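PDB 3ZRP: serine-pyruvate aminotransferase (AgxT) from Sulfolobus solfataricus, which probably transfers the amino group of serine to pyruvate, and perhaps that of alanine to glyoxylate, with pyridoxal 5'-phosphate as cofactor. Local coordinates for residues E283-E288 / I351-I356. Sequence-based numbering, arbitrary orientation. Where two conformers were deposited one is given.
Sequences EALGLE and IAISVI
Leu285 meets Ile353 and Ile356, and Leu287 meets Ile356, on one flank of helix 346-363, in a purely apolar contact. Leu285 gives it the most surface: its CB leaves the backbone toward the other helix, CG lies beside the backbone N (chi1 -80°), and both only carry the chain across. Of its two end methyls, CD1 does the touching, meeting Ile353 CG2 at 4.2 Å and Ile356 CG2 at 4.1 Å. Leu287 follows the same course and lays its own CD1 4.1 Å from Ile356 CG2, which, carried on the beta carbon anti to the backbone N, serves both leucines. A leucine suits a place where a methyl must be held well out from its backbone; a beta-branched isoleucine offers CG2 close to its helix. Between the leucines Gly286 is the first residue to leave helical geometry after helix 264-284, in a Schellman motif; its positive phi, 77°, favours glycine, and its N bonds to Glu283 O at 2.6 Å. Around this buried joint, Ile353 also packs on Ile278 and Leu282 of helix 264-284 and on Val376 of helix 372-381, while beyond Leu287 the backbone of Glu288 pairs with Ile305 of strand 301-305.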
# COMPACT_ATOMS: atom_id res chain seq x y z
N GLU A 283 17.19 -3.41 -34.51
CA GLU A 283 17.76 -2.69 -35.64
C GLU A 283 18.01 -3.66 -36.80
O GLU A 283 17.58 -3.41 -37.94
CB GLU A 283 19.06 -2.01 -35.21
CG GLU A 283 19.02 -0.47 -35.19
CD GLU A 283 18.53 0.15 -33.88
OE1 GLU A 283 18.80 -0.39 -32.78
OE2 GLU A 283 17.88 1.21 -33.95
N ALA A 284 18.68 -4.77 -36.52
CA ALA A 284 18.94 -5.79 -37.54
C ALA A 284 17.65 -6.35 -38.17
O ALA A 284 17.67 -6.78 -39.32
CB ALA A 284 19.81 -6.92 -36.97
N LEU A 285 16.54 -6.29 -37.44
CA LEU A 285 15.22 -6.66 -37.99
C LEU A 285 14.66 -5.55 -38.88
O LEU A 285 13.65 -5.73 -39.58
CB LEU A 285 14.22 -7.00 -36.88
CG LEU A 285 14.26 -8.39 -36.21
CD1 LEU A 285 13.35 -8.46 -34.96
CD2 LEU A 285 13.90 -9.50 -37.16
N GLY A 286 15.31 -4.38 -38.82
CA GLY A 286 14.81 -3.19 -39.52
C GLY A 286 13.64 -2.53 -38.80
O GLY A 286 12.84 -1.85 -39.44
N LEU A 287 13.55 -2.72 -37.49
CA LEU A 287 12.52 -2.06 -36.67
C LEU A 287 13.04 -0.75 -36.06
O LEU A 287 14.22 -0.64 -35.69
CB LEU A 287 12.00 -3.00 -35.57
CG LEU A 287 11.24 -4.26 -36.02
CD1 LEU A 287 11.15 -5.29 -34.89
CD2 LEU A 287 9.87 -3.89 -36.57
N GLU A 288 12.14 0.23 -35.98
CA GLU A 288 12.44 1.56 -35.46
C GLU A 288 12.10 1.66 -33.96
O GLU A 288 11.04 1.21 -33.54
CB GLU A 288 11.64 2.61 -36.23
CG GLU A 288 12.07 4.06 -35.99
CD GLU A 288 11.21 5.07 -36.76
OE1 GLU A 288 10.51 4.67 -37.72
OE2 GLU A 288 11.25 6.28 -36.41
N ILE A 351 15.59 -14.89 -26.57
CA ILE A 351 14.19 -15.31 -26.67
C ILE A 351 13.29 -14.17 -27.13
O ILE A 351 12.45 -14.35 -28.02
CB ILE A 351 13.70 -15.93 -25.34
CG1 ILE A 351 14.42 -17.26 -25.09
CG2 ILE A 351 12.21 -16.19 -25.36
CD1 ILE A 351 14.31 -18.24 -26.26
N ALA A 352 13.46 -12.99 -26.54
CA ALA A 352 12.61 -11.84 -26.91
C ALA A 352 12.63 -11.54 -28.43
O ALA A 352 11.58 -11.41 -29.07
CB ALA A 352 13.00 -10.60 -26.09
N ILE A 353 13.83 -11.44 -28.99
CA ILE A 353 14.01 -11.17 -30.42
C ILE A 353 13.50 -12.33 -31.28
O ILE A 353 12.83 -12.12 -32.31
CB ILE A 353 15.47 -10.78 -30.74
CG1 ILE A 353 15.83 -9.46 -30.03
CG2 ILE A 353 15.72 -10.64 -32.25
CD1 ILE A 353 14.86 -8.29 -30.34
N SER A 354 13.78 -13.57 -30.85
CA SER A 354 13.25 -14.75 -31.53
C SER A 354 11.74 -14.67 -31.62
O SER A 354 11.16 -14.84 -32.69
CB SER A 354 13.65 -16.03 -30.80
OG SER A 354 13.09 -17.16 -31.44
N VAL A 355 11.10 -14.39 -30.48
CA VAL A 355 9.64 -14.31 -30.40
C VAL A 355 9.12 -13.14 -31.22
O VAL A 355 8.09 -13.26 -31.90
CB VAL A 355 9.15 -14.22 -28.92
CG1 VAL A 355 7.66 -14.02 -28.84
CG2 VAL A 355 9.53 -15.49 -28.18
N ILE A 356 9.83 -12.02 -31.18
CA ILE A 356 9.41 -10.87 -31.98
C ILE A 356 9.45 -11.22 -33.48
O ILE A 356 8.50 -10.93 -34.22
CB ILE A 356 10.20 -9.60 -31.62
CG1 ILE A 356 9.71 -9.07 -30.25
CG2 ILE A 356 10.00 -8.51 -32.68
CD1 ILE A 356 10.73 -8.21 -29.52